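Cell wall binding protein cwp8 (Peptoclostridium difficile, PDB 5J6Q) probably attaches itself to the bacterial cell wall through its three CWB2 modules, as a surface protein associated with the S-layer. Local coordinates at residues L204-V209 with V286-G291; S293-A298 with S349-E354; D320-G325 with G528-A533; T418-G423 with A435-F440; T501-I506 with E559-L564. One frame throughout, in Å; residues are numbered along the deposited sequence.

Four of the five contacts lie in the CWB2 region, and contact 1 ties that region to helix 203-213 of Cwp8 domain 3. Contacts 3 and 5 are buried and essentially aliphatic; contacts 1, 2 and 4 are partly buried and mix charged side chains with apolar carbon. Contacts 1 and 2 follow each other in the chain, Gly291 N lying against Thr297 OG1. Contacts 2 and 3 share the sulfate: Arg294 and Gln529 both bind it, and Arg294 also reaches Gly528. Contact 3 joins the first and third CWB2 ranges, whereas contacts 2, 4 and 5 each stay within one. Contacts 2 and 5 pair helix with helix; contacts 1 and 4 pair helix with strand.

Contact 1: residues L204-V209 with V286-G291; sequences LGREIV and VEVLSG
At the junction between Cwp8 domain 3 and the CWB2 region, Arg206 of helix 203-213 lies across Val288 of strand 286-289, an outermost strand of a parallel four-stranded sheet. The helix and the strand keep their backbones well apart, with Arg206 CA 8.7 Å from Val288 CA, and the long arginine side chain spans the gap. The two side chains cross at about a right angle. Val288 CB sits over one face of the guanidinium, 3.3 Å above its plane and displaced toward the rim, which brings Arg206 NH1 to 3.4 Å from Val288 CB. Nearer the root of the chain, Arg206 CD rests 3.4 Å from Val288 O. A bend at chi3 (-48°) turns the guanidinium back over the valine. Val288 places CG1 opposite its backbone N (chi1 -178°), and this methyl is near the other terminal nitrogen, Arg206 NH2 lying 3.9 Å from Val288 CG1. Ser290 completes the patch more loosely, its OG 4.3 Å from Arg206 NH2.

The polar ends have their main partners outside the two segments. Arg206 NH1 donates to Leu201 O, the carbonyl of the loop just before its own helix, and Ser290 OG is hydrogen-bonded to Glu577 OE1. Glu577, outside both segments, also makes a long, weak ion pair with Arg206 NH2.

Across the contact itself no hydrogen bond forms. The arginine therefore works here mostly through its flat carbon-nitrogen surface: the bond from Arg206 NH1 to Leu201 O helps set the turn of the guanidinium, its charge is probably drawn toward Glu577, and its face presses on the aliphatic valine.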
# COMPACT_ATOMS: atom_id res chain seq x y z
N LEU A 204 -2.01 1.49 6.06
CA LEU A 204 -2.28 2.54 5.03
C LEU A 204 -2.62 1.80 3.74
O LEU A 204 -3.56 2.16 3.06
CB LEU A 204 -1.09 3.43 4.79
CG LEU A 204 -0.77 4.48 5.87
CD1 LEU A 204 0.24 5.47 5.32
CD2 LEU A 204 -2.04 5.29 6.24
N GLY A 205 -1.87 0.64 3.50
CA GLY A 205 -2.10 -0.18 2.34
C GLY A 205 -3.54 -0.65 2.30
O GLY A 205 -4.16 -0.58 1.23
N ARG A 206 -4.11 -1.12 3.47
CA ARG A 206 -5.51 -1.63 3.44
C ARG A 206 -6.63 -0.57 3.29
O ARG A 206 -7.78 -0.91 2.93
CB ARG A 206 -5.82 -2.48 4.71
CG ARG A 206 -5.75 -3.99 4.38
CD ARG A 206 -5.88 -4.91 5.63
NE ARG A 206 -5.00 -4.47 6.72
CZ ARG A 206 -3.67 -4.64 6.74
NH1 ARG A 206 -3.05 -5.27 5.75
NH2 ARG A 206 -2.94 -4.14 7.78
N GLU A 207 -6.31 0.67 3.60
CA GLU A 207 -7.28 1.74 3.37
C GLU A 207 -7.61 1.76 1.86
O GLU A 207 -8.73 2.00 1.49
CB GLU A 207 -6.70 3.10 3.80
CG GLU A 207 -6.39 3.10 5.29
CD GLU A 207 -6.07 4.50 5.83
OE1 GLU A 207 -6.17 5.47 5.07
OE2 GLU A 207 -5.71 4.60 7.02
N ILE A 208 -6.65 1.49 1.01
CA ILE A 208 -6.95 1.50 -0.43
C ILE A 208 -7.88 0.33 -0.76
O ILE A 208 -8.88 0.50 -1.46
CB ILE A 208 -5.61 1.43 -1.17
CG1 ILE A 208 -4.88 2.74 -0.93
CG2 ILE A 208 -5.79 1.14 -2.66
CD1 ILE A 208 -3.45 2.57 -1.25
N VAL A 209 -7.57 -0.86 -0.22
CA VAL A 209 -8.41 -2.04 -0.40
C VAL A 209 -9.81 -1.71 0.06
O VAL A 209 -10.77 -2.08 -0.62
CB VAL A 209 -7.82 -3.25 0.40
CG1 VAL A 209 -8.81 -4.43 0.37
CG2 VAL A 209 -6.49 -3.68 -0.19
N VAL A 286 -1.50 -12.92 0.53
CA VAL A 286 -1.21 -12.63 1.96
C VAL A 286 -2.10 -11.51 2.36
O VAL A 286 -2.10 -10.43 1.73
CB VAL A 286 0.25 -12.32 2.13
CG1 VAL A 286 0.58 -12.03 3.64
CG2 VAL A 286 1.08 -13.50 1.63
N GLU A 287 -2.97 -11.81 3.29
CA GLU A 287 -3.96 -10.83 3.82
C GLU A 287 -3.74 -10.72 5.38
O GLU A 287 -3.43 -11.74 6.01
CB GLU A 287 -5.43 -11.30 3.53
CG GLU A 287 -5.96 -10.66 2.23
CD GLU A 287 -7.31 -11.23 1.72
OE1 GLU A 287 -8.10 -11.71 2.53
OE2 GLU A 287 -7.58 -11.17 0.47
N VAL A 288 -3.86 -9.51 5.94
CA VAL A 288 -3.78 -9.24 7.37
C VAL A 288 -5.24 -8.79 7.82
O VAL A 288 -5.89 -7.91 7.21
CB VAL A 288 -2.74 -8.12 7.60
CG1 VAL A 288 -2.57 -7.81 9.10
CG2 VAL A 288 -1.43 -8.52 6.99
N LEU A 289 -5.77 -9.45 8.86
CA LEU A 289 -7.02 -9.08 9.45
C LEU A 289 -6.58 -8.47 10.86
O LEU A 289 -6.30 -9.28 11.69
CB LEU A 289 -7.95 -10.30 9.77
CG LEU A 289 -8.56 -10.97 8.42
CD1 LEU A 289 -9.34 -12.05 8.90
CD2 LEU A 289 -9.34 -9.90 7.55
N SER A 290 -6.54 -7.14 11.07
CA SER A 290 -6.17 -6.66 12.38
C SER A 290 -6.56 -5.26 12.59
O SER A 290 -6.94 -4.61 11.63
CB SER A 290 -4.68 -6.73 12.54
OG SER A 290 -4.20 -5.86 11.55
N GLY A 291 -6.40 -4.74 13.90
CA GLY A 291 -6.67 -3.36 14.19
C GLY A 291 -5.63 -2.96 15.22
O GLY A 291 -4.65 -3.75 15.49

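Contact 2: residues S293-A298 with S349-E354; sequences SRFTTA and SEIEAE. With SO4 (sulfate ion), chain D.
Phe295 and Thr296, in the first turn of helix 294-305, pack on Ile351 and Glu350 of helix 349-359, two helices of one CWB2 module. The first of these helices opens with a capping box. Ser293, at the N-cap, donates from its backbone N to Thr296 OG1 at 2.9 Å (144° at the hydrogen), and Ser293 OG receives a weak return bond from Thr296 N.

Arg294 comes next and turns the other way, wrapping a sulfate ion that probably came from the crystallisation liquor. Its CG stands between the backbone N and carbonyl carbon (chi1 65°), which lets one chain clasp the ion: backbone N and NE both donate to sulfate O3, the latter at 2.9 Å, while Arg294 NH1 reaches sulfate O1 at 3.1 Å. The anion lies at the edge of the guanidinium, near its plane. Gln529 NE2 also holds it.

Arg294 CG covers one face of the Phe295 ring, 4.1 Å above its centre. Phe295 crosses Ile351 at about a right angle, Phe295 CD2 lying 4.1 Å from Ile351 CG1. Both residues also touch strand 339-342, through Leu341 and Leu340 respectively. The isoleucine tip goes further, toward the helix backbone, with Ile351 CD1 3.6 Å from Phe295 O.

Thr296 has its hydroxyl engaged in the cap and turns its methyl to the neighbouring helix, where Thr296 CG2 meets Glu350 CG at 3.9 Å.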
# COMPACT_ATOMS: atom_id res chain seq x y z
N SER A 293 -6.07 -2.82 18.31
CA SER A 293 -6.10 -3.52 19.62
C SER A 293 -6.79 -4.87 19.45
O SER A 293 -7.27 -5.17 18.33
CB SER A 293 -6.83 -2.66 20.66
OG SER A 293 -8.23 -2.54 20.36
N ARG A 294 -6.84 -5.70 20.48
CA ARG A 294 -7.55 -6.99 20.44
C ARG A 294 -9.03 -6.79 20.13
O ARG A 294 -9.65 -7.58 19.37
CB ARG A 294 -7.35 -7.75 21.76
CG ARG A 294 -7.99 -7.05 22.99
CD ARG A 294 -7.52 -7.69 24.32
NE ARG A 294 -6.07 -7.83 24.35
CZ ARG A 294 -5.43 -8.84 24.94
NH1 ARG A 294 -4.10 -8.90 24.91
NH2 ARG A 294 -6.11 -9.79 25.57
N PHE A 295 -9.62 -5.70 20.64
CA PHE A 295 -11.05 -5.34 20.29
C PHE A 295 -11.22 -5.05 18.79
O PHE A 295 -12.16 -5.58 18.19
CB PHE A 295 -11.54 -4.03 21.06
CG PHE A 295 -11.34 -4.22 22.54
CD1 PHE A 295 -10.31 -3.56 23.20
CD2 PHE A 295 -12.13 -5.10 23.26
CE1 PHE A 295 -10.07 -3.78 24.56
CE2 PHE A 295 -11.90 -5.32 24.62
CZ PHE A 295 -10.86 -4.67 25.26
N THR A 296 -10.31 -4.22 18.15
CA THR A 296 -10.55 -3.91 16.71
C THR A 296 -10.11 -5.10 15.80
O THR A 296 -10.74 -5.34 14.73
CB THR A 296 -9.95 -2.58 16.34
OG1 THR A 296 -8.61 -2.50 16.90
CG2 THR A 296 -10.82 -1.43 16.87
N THR A 297 -9.08 -5.87 16.23
CA THR A 297 -8.79 -7.13 15.49
C THR A 297 -10.01 -8.02 15.57
O THR A 297 -10.43 -8.55 14.52
CB THR A 297 -7.59 -7.85 16.09
OG1 THR A 297 -6.46 -6.96 15.97
CG2 THR A 297 -7.32 -9.21 15.42
N ALA A 298 -10.65 -8.17 16.75
CA ALA A 298 -11.87 -9.05 16.89
C ALA A 298 -13.02 -8.59 15.93
O ALA A 298 -13.67 -9.44 15.27
CB ALA A 298 -12.35 -9.09 18.35
N SER A 349 -17.06 0.93 22.38
CA SER A 349 -18.02 1.27 21.35
C SER A 349 -17.82 0.49 20.07
O SER A 349 -18.80 0.25 19.36
CB SER A 349 -18.00 2.77 21.04
OG SER A 349 -16.78 3.21 20.47
N GLU A 350 -16.59 0.10 19.78
CA GLU A 350 -16.26 -0.66 18.58
C GLU A 350 -16.93 -1.97 18.55
O GLU A 350 -17.37 -2.40 17.51
CB GLU A 350 -14.73 -0.88 18.48
CG GLU A 350 -14.02 0.40 18.09
CD GLU A 350 -13.47 1.16 19.32
OE1 GLU A 350 -12.64 2.03 19.09
OE2 GLU A 350 -13.86 0.86 20.50
N ILE A 351 -17.01 -2.62 19.69
CA ILE A 351 -17.63 -3.94 19.85
C ILE A 351 -19.23 -3.77 19.83
O ILE A 351 -19.94 -4.55 19.22
CB ILE A 351 -17.14 -4.53 21.19
CG1 ILE A 351 -15.59 -4.97 21.09
CG2 ILE A 351 -18.03 -5.70 21.61
CD1 ILE A 351 -15.21 -5.98 19.99
N GLU A 352 -19.74 -2.74 20.51
CA GLU A 352 -21.18 -2.50 20.52
C GLU A 352 -21.61 -2.27 19.11
O GLU A 352 -22.58 -2.88 18.63
CB GLU A 352 -21.47 -1.25 21.42
CG GLU A 352 -22.89 -0.72 21.29
CD GLU A 352 -23.17 0.38 22.30
OE1 GLU A 352 -22.54 1.43 22.19
OE2 GLU A 352 -23.98 0.17 23.20
N ALA A 353 -20.86 -1.40 18.39
CA ALA A 353 -21.12 -1.10 16.98
C ALA A 353 -21.07 -2.35 16.13
O ALA A 353 -21.87 -2.43 15.20
CB ALA A 353 -20.11 -0.05 16.47
N GLU A 354 -20.15 -3.39 16.44
CA GLU A 354 -20.08 -4.61 15.57
C GLU A 354 -21.24 -5.49 15.96
O GLU A 354 -21.79 -6.19 15.11
CB GLU A 354 -18.72 -5.42 15.68
CG GLU A 354 -18.67 -6.71 14.89
CD GLU A 354 -18.54 -6.50 13.37
OE1 GLU A 354 -18.36 -7.48 12.69
OE2 GLU A 354 -18.66 -5.36 12.85
S SO4 D . -3.80 -5.41 22.77
O1 SO4 D . -3.04 -6.14 23.83
O2 SO4 D . -3.36 -4.13 22.63
O3 SO4 D . -5.17 -5.33 23.07
O4 SO4 D . -3.64 -6.15 21.45

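Contact 3: residues D320-G325 with G528-A533. With SO4 (sulfate ion), chain D.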
# COMPACT_ATOMS: atom_id res chain seq x y z
N ASP A 320 -9.41 -10.85 28.47
CA ASP A 320 -8.25 -11.62 28.87
C ASP A 320 -8.59 -13.12 29.14
O ASP A 320 -7.70 -13.89 29.53
CB ASP A 320 -7.68 -11.03 30.19
CG ASP A 320 -7.38 -9.56 30.13
OD1 ASP A 320 -6.80 -9.10 29.11
OD2 ASP A 320 -7.70 -8.86 31.11
N ALA A 321 -9.83 -13.51 28.94
CA ALA A 321 -10.34 -14.86 29.21
C ALA A 321 -9.97 -15.84 28.12
O ALA A 321 -10.81 -16.33 27.34
CB ALA A 321 -11.86 -14.80 29.37
N ILE A 322 -8.71 -16.19 28.11
CA ILE A 322 -8.19 -17.08 27.08
C ILE A 322 -8.84 -18.43 27.15
O ILE A 322 -9.26 -18.96 26.10
CB ILE A 322 -6.65 -17.18 27.24
CG1 ILE A 322 -6.09 -15.79 27.13
CG2 ILE A 322 -6.06 -18.09 26.20
CD1 ILE A 322 -6.48 -15.14 25.75
N VAL A 323 -8.98 -19.02 28.37
CA VAL A 323 -9.57 -20.38 28.34
C VAL A 323 -11.05 -20.40 27.93
O VAL A 323 -11.44 -21.28 27.16
CB VAL A 323 -9.36 -21.10 29.70
CG1 VAL A 323 -10.25 -22.32 29.81
CG2 VAL A 323 -7.89 -21.51 29.85
N ASP A 324 -11.86 -19.45 28.42
CA ASP A 324 -13.26 -19.45 28.06
C ASP A 324 -13.36 -19.20 26.57
O ASP A 324 -14.19 -19.79 25.88
CB ASP A 324 -14.02 -18.34 28.81
CG ASP A 324 -13.81 -18.33 30.31
OD1 ASP A 324 -13.47 -19.39 30.86
OD2 ASP A 324 -14.00 -17.25 30.93
N GLY A 325 -12.50 -18.30 26.08
CA GLY A 325 -12.51 -18.00 24.67
C GLY A 325 -12.12 -19.15 23.76
O GLY A 325 -12.83 -19.44 22.81
N GLY A 528 -2.18 -13.63 27.42
CA GLY A 528 -3.26 -12.77 27.00
C GLY A 528 -3.18 -12.49 25.50
O GLY A 528 -4.23 -12.23 24.87
N GLN A 529 -1.95 -12.60 24.87
CA GLN A 529 -1.84 -12.30 23.43
C GLN A 529 -2.43 -13.46 22.54
O GLN A 529 -2.47 -13.35 21.32
CB GLN A 529 -0.36 -12.02 23.06
CG GLN A 529 0.10 -10.68 23.64
CD GLN A 529 -0.70 -9.52 23.14
OE1 GLN A 529 -0.84 -9.28 21.97
NE2 GLN A 529 -1.18 -8.73 24.08
N LEU A 530 -2.85 -14.53 23.17
CA LEU A 530 -3.49 -15.63 22.45
C LEU A 530 -4.90 -15.24 22.07
O LEU A 530 -5.60 -16.00 21.35
CB LEU A 530 -3.49 -16.89 23.32
CG LEU A 530 -2.05 -17.55 23.37
CD1 LEU A 530 -2.24 -18.67 24.43
CD2 LEU A 530 -1.63 -18.24 22.02
N VAL A 531 -5.34 -14.04 22.49
CA VAL A 531 -6.74 -13.67 22.18
C VAL A 531 -6.99 -13.59 20.68
O VAL A 531 -8.09 -13.91 20.22
CB VAL A 531 -7.08 -12.33 22.86
CG1 VAL A 531 -6.12 -11.24 22.34
CG2 VAL A 531 -8.55 -11.95 22.57
N ASP A 532 -5.99 -13.17 19.88
CA ASP A 532 -6.22 -13.07 18.43
C ASP A 532 -6.54 -14.49 17.84
O ASP A 532 -7.43 -14.66 17.01
CB ASP A 532 -4.98 -12.44 17.75
CG ASP A 532 -4.86 -10.93 18.02
OD1 ASP A 532 -5.84 -10.31 18.53
OD2 ASP A 532 -3.83 -10.37 17.71
N ALA A 533 -5.76 -15.45 18.25
CA ALA A 533 -5.87 -16.80 17.87
C ALA A 533 -7.32 -17.26 18.20
O ALA A 533 -7.99 -17.81 17.34
CB ALA A 533 -4.85 -17.63 18.63
S SO4 D . -3.80 -5.41 22.77
O1 SO4 D . -3.04 -6.14 23.83
O2 SO4 D . -3.36 -4.13 22.63
O3 SO4 D . -5.17 -5.33 23.07
O4 SO4 D . -3.64 -6.15 21.45
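Gly528 O takes two N-H donors, Val531 N at 3.2 Å and, weakly, Arg294 NH2, and the Ile322 CD1 methyl packs 3.8 Å from Gly528 O. Ile322 carries the whole contact, and its two branches divide the work on the turn that leads into helix 531-542. Ile322 CD1 comes closest, 3.6 Å from Val531 N, and also lies 4.1 Å from Val531 CB; behind it, CG1 faces the CA of Gly528. On the other branch Ile322 CG2 meets Leu530 CB at 4.0 Å, the two side chains crossing at about a right angle. With chi1 and chi2 both near -58° the chain folds so that CD1 points into the turn while CG2 stays over Leu530.

The backbone before Ile322 is tightly turned. Ala321 centres an inverse gamma turn, closed by Ile322 N to Asp320 O at 2.9 Å, and stands at the N-cap of helix 322-327. On the far side of the other turn, Gln529 NE2 donates to sulfate O1 at 3.2 Å, nearly straight at 164°, and its OE1 is hydrogen-bonded to Lys520 NZ, which fixes the sense of the amide.

Glu427 and Met431 touch both Ile322 and Leu530, so three CWB2 modules converge here. Shape rather than charge joins the two segments: a buried isoleucine packs on the backbone of a turn whose Gly528 carbonyl is already bonded to Val531 N.

Contact 4: residues T418-G423 with A435-F440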
# COMPACT_ATOMS: atom_id res chain seq x y z
N THR A 418 -16.57 -36.40 18.75
CA THR A 418 -15.24 -36.08 19.24
C THR A 418 -15.27 -35.04 20.34
O THR A 418 -16.18 -34.19 20.42
CB THR A 418 -14.37 -35.58 18.05
OG1 THR A 418 -13.34 -34.74 18.55
CG2 THR A 418 -15.17 -34.78 17.04
N ALA A 419 -14.29 -35.15 21.23
CA ALA A 419 -14.14 -34.20 22.31
C ALA A 419 -12.65 -34.09 22.66
O ALA A 419 -11.89 -35.04 22.48
CB ALA A 419 -14.95 -34.63 23.50
N PHE A 420 -12.24 -32.91 23.12
CA PHE A 420 -10.83 -32.62 23.39
C PHE A 420 -10.64 -32.36 24.83
O PHE A 420 -11.50 -31.72 25.42
CB PHE A 420 -10.38 -31.36 22.61
CG PHE A 420 -10.13 -31.71 21.19
CD1 PHE A 420 -11.03 -31.36 20.19
CD2 PHE A 420 -9.02 -32.47 20.84
CE1 PHE A 420 -10.83 -31.78 18.90
CE2 PHE A 420 -8.82 -32.88 19.52
CZ PHE A 420 -9.73 -32.54 18.57
N VAL A 421 -9.53 -32.80 25.41
CA VAL A 421 -9.28 -32.53 26.84
C VAL A 421 -8.00 -31.84 27.01
O VAL A 421 -6.99 -32.26 26.46
CB VAL A 421 -9.27 -33.82 27.71
CG1 VAL A 421 -8.53 -33.57 29.03
CG2 VAL A 421 -10.70 -34.25 27.99
N VAL A 422 -8.01 -30.75 27.78
CA VAL A 422 -6.81 -29.90 27.96
C VAL A 422 -6.75 -29.50 29.39
O VAL A 422 -7.78 -29.59 30.08
CB VAL A 422 -6.96 -28.64 26.99
CG1 VAL A 422 -7.32 -29.11 25.54
CG2 VAL A 422 -8.04 -27.69 27.50
N GLY A 423 -5.62 -28.98 29.85
CA GLY A 423 -5.50 -28.60 31.26
C GLY A 423 -5.85 -27.15 31.53
O GLY A 423 -5.74 -26.27 30.68
N ALA A 435 -9.48 -24.41 16.15
CA ALA A 435 -10.11 -24.43 14.83
C ALA A 435 -10.67 -25.83 14.55
O ALA A 435 -11.78 -25.93 14.13
CB ALA A 435 -9.08 -24.08 13.75
N ARG A 436 -9.87 -26.88 14.79
CA ARG A 436 -10.26 -28.25 14.49
C ARG A 436 -11.50 -28.59 15.25
O ARG A 436 -12.42 -29.17 14.64
CB ARG A 436 -9.09 -29.19 14.83
CG ARG A 436 -9.50 -30.62 14.94
CD ARG A 436 -9.83 -31.08 13.51
NE ARG A 436 -10.24 -32.47 13.48
CZ ARG A 436 -10.19 -33.24 12.39
NH1 ARG A 436 -10.59 -34.50 12.45
NH2 ARG A 436 -9.73 -32.74 11.22
N ALA A 437 -11.57 -28.20 16.56
CA ALA A 437 -12.75 -28.50 17.33
C ALA A 437 -13.94 -27.71 16.83
O ALA A 437 -15.03 -28.31 16.69
CB ALA A 437 -12.54 -28.19 18.78
N ALA A 438 -13.76 -26.38 16.54
CA ALA A 438 -14.84 -25.57 16.04
C ALA A 438 -15.33 -26.20 14.73
O ALA A 438 -16.50 -26.13 14.43
CB ALA A 438 -14.40 -24.14 15.74
N GLN A 439 -14.42 -26.75 13.98
CA GLN A 439 -14.75 -27.31 12.67
C GLN A 439 -15.57 -28.66 12.78
O GLN A 439 -16.06 -29.15 11.77
CB GLN A 439 -13.45 -27.60 11.92
CG GLN A 439 -13.73 -28.03 10.49
CD GLN A 439 -12.53 -28.55 9.76
OE1 GLN A 439 -12.63 -29.46 8.90
NE2 GLN A 439 -11.38 -28.00 10.01
N PHE A 440 -15.73 -29.22 14.00
CA PHE A 440 -16.40 -30.50 14.11
C PHE A 440 -17.36 -30.56 15.27
O PHE A 440 -17.73 -31.67 15.61
CB PHE A 440 -15.36 -31.66 14.26
CG PHE A 440 -14.65 -32.02 12.99
CD1 PHE A 440 -13.51 -31.36 12.60
CD2 PHE A 440 -15.14 -33.01 12.16
CE1 PHE A 440 -12.88 -31.66 11.42
CE2 PHE A 440 -14.50 -33.31 10.97
CZ PHE A 440 -13.37 -32.64 10.61
O HOH W 1 -11.88 -33.85 15.66
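Phe420, from strand 418-423, brings its ring obliquely to Ala437 and Arg436 of helix 434-438, in the crossover that leads to the neighbouring parallel strand 444-447, a beta-alpha-beta unit. The ring swings to the side opposite its own carbonyl carbon (chi1 -79°), and this carries two of its atoms to the helix: Phe420 CD1 is 3.8 Å from Ala437 CB, and Phe420 CZ is 4.1 Å from Arg436 CG.

Arg436 bends at chi2, and its guanidinium plane stands 79° from the Phe420 ring. It turns instead to Phe440, whose CE1 lies 3.2 Å above the guanidinium, over its centre. Phe440 in turn points CB toward the strand but carries its ring away; Phe440 CB meets Thr418 CG2 at 4.2 Å. Thr418 places that methyl between its backbone N and carbonyl carbon, and its hydroxyl opposite the N (chi1 155°), where Thr418 OG1 is weakly hydrogen-bonded to a water, 3.4 Å away. The same water accepts from Arg436 NE at 3.1 Å, in the guanidinium plane.

No direct hydrogen bond crosses from strand to helix, so apolar packing is bridged by this water, and the Phe440 ring over the guanidinium helps to hold the arginine in place for it.

Contact 5: residues T501-I506 with E559-L564; sequences TNAKVI and EEVVEL
The helical segments 501-506 and 559-564 approach most closely at Ala503 and Val561, whose CA atoms are 6.1 Å apart. Each keeps regular helical bonding, as in Val505 N to Thr501 O at 2.9 Å and Leu564 N to Glu560 O at 3.1 Å. The small Ala503 side chain is consistent with the close approach.

Val561 is the residue that fills the seam. Its two methyls straddle a backbone carbonyl, Val561 CG1 at 3.6 Å and Val561 CG2 at 3.7 Å from Ala503 O. One methyl also reaches the alanine, Val561 CG1 being 3.8 Å from Ala503 CB. The other meets the next turn of helix 498-509, where Val561 CG2 touches Ile506 CG2 at 3.7 Å. This division follows from chi1 (-46°), which sets CG1 opposite the carbonyl carbon and CG2 between the carbonyl carbon and the backbone N. Ile506 and Val561 cross at about a right angle, and Ile506 goes on to touch Pro546.

Nearby, Asn502 binds Ile547 O through ND2 and accepts from Leu549 N and Gln558 NE2 through OD1, tying the first helix to strand 547-549 and to helix 556-565. Such aliphatic pairing of neighbouring helices beside a parallel sheet is characteristic of layered alpha/beta folds, in keeping with the toprim-like character of the CWB2 module.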
# COMPACT_ATOMS: atom_id res chain seq x y z
N THR A 501 3.79 -28.30 20.10
CA THR A 501 2.38 -28.78 20.08
C THR A 501 1.62 -28.31 18.84
O THR A 501 0.83 -29.07 18.23
CB THR A 501 1.68 -28.25 21.30
OG1 THR A 501 2.41 -28.73 22.46
CG2 THR A 501 0.20 -28.61 21.36
N ASN A 502 1.78 -27.01 18.51
CA ASN A 502 1.10 -26.46 17.34
C ASN A 502 1.54 -27.28 16.16
O ASN A 502 0.64 -27.70 15.39
CB ASN A 502 1.43 -25.01 17.12
CG ASN A 502 0.71 -24.32 16.05
OD1 ASN A 502 1.37 -23.76 15.10
ND2 ASN A 502 -0.58 -24.23 16.13
N ALA A 503 2.89 -27.53 15.98
CA ALA A 503 3.31 -28.39 14.85
C ALA A 503 2.63 -29.75 14.90
O ALA A 503 2.18 -30.21 13.83
CB ALA A 503 4.87 -28.61 14.79
N LYS A 504 2.51 -30.46 16.10
CA LYS A 504 1.78 -31.80 16.07
C LYS A 504 0.32 -31.73 15.68
O LYS A 504 -0.15 -32.63 14.96
CB LYS A 504 1.93 -32.53 17.42
CG LYS A 504 3.42 -32.91 17.59
CD LYS A 504 3.82 -33.33 19.02
CE LYS A 504 4.88 -34.45 18.95
NZ LYS A 504 4.82 -35.26 20.22
N VAL A 505 -0.45 -30.66 16.11
CA VAL A 505 -1.85 -30.55 15.68
C VAL A 505 -1.91 -30.40 14.14
O VAL A 505 -2.76 -31.06 13.45
CB VAL A 505 -2.44 -29.29 16.38
CG1 VAL A 505 -3.85 -28.90 15.82
CG2 VAL A 505 -2.58 -29.58 17.85
N ILE A 506 -1.03 -29.51 13.60
CA ILE A 506 -1.01 -29.28 12.17
C ILE A 506 -0.64 -30.61 11.45
O ILE A 506 -1.27 -30.97 10.45
CB ILE A 506 -0.04 -28.13 11.76
CG1 ILE A 506 -0.57 -26.70 12.15
CG2 ILE A 506 0.09 -28.21 10.23
CD1 ILE A 506 0.60 -25.63 12.45
N GLU A 559 8.31 -25.49 10.88
CA GLU A 559 8.76 -25.35 9.52
C GLU A 559 8.57 -26.80 8.71
O GLU A 559 8.08 -26.82 7.60
CB GLU A 559 10.24 -24.98 9.54
CG GLU A 559 10.55 -23.50 9.34
CD GLU A 559 12.13 -23.31 9.23
OE1 GLU A 559 12.73 -24.14 8.57
OE2 GLU A 559 12.72 -22.35 9.81
N GLU A 560 8.98 -27.91 9.33
CA GLU A 560 8.89 -29.22 8.77
C GLU A 560 7.44 -29.64 8.51
O GLU A 560 7.21 -30.11 7.42
CB GLU A 560 9.56 -30.20 9.68
CG GLU A 560 11.07 -30.13 9.42
CD GLU A 560 11.93 -30.95 10.46
OE1 GLU A 560 11.45 -31.93 11.02
OE2 GLU A 560 13.07 -30.62 10.65
N VAL A 561 6.46 -29.45 9.49
CA VAL A 561 5.08 -29.82 9.23
C VAL A 561 4.41 -28.95 8.22
O VAL A 561 3.53 -29.47 7.44
CB VAL A 561 4.17 -29.93 10.48
CG1 VAL A 561 4.90 -30.73 11.60
CG2 VAL A 561 3.73 -28.58 10.93
N VAL A 562 4.75 -27.64 8.19
CA VAL A 562 4.12 -26.82 7.21
C VAL A 562 4.56 -27.34 5.79
O VAL A 562 3.76 -27.40 4.88
CB VAL A 562 4.52 -25.33 7.50
CG1 VAL A 562 4.21 -24.46 6.28
CG2 VAL A 562 3.77 -24.79 8.75
N GLU A 563 5.86 -27.61 5.63
CA GLU A 563 6.44 -28.11 4.39
C GLU A 563 5.71 -29.41 3.97
O GLU A 563 5.48 -29.57 2.79
CB GLU A 563 7.94 -28.35 4.64
CG GLU A 563 8.66 -29.22 3.65
CD GLU A 563 10.15 -29.22 3.83
OE1 GLU A 563 10.81 -28.76 2.92
OE2 GLU A 563 10.67 -29.69 4.85
N LEU A 564 5.36 -30.34 4.94
CA LEU A 564 4.66 -31.61 4.57
C LEU A 564 3.19 -31.46 4.34
O LEU A 564 2.63 -32.09 3.42
CB LEU A 564 4.79 -32.65 5.70
CG LEU A 564 6.21 -33.15 5.90
CD1 LEU A 564 6.25 -34.13 7.12
CD2 LEU A 564 6.60 -33.83 4.54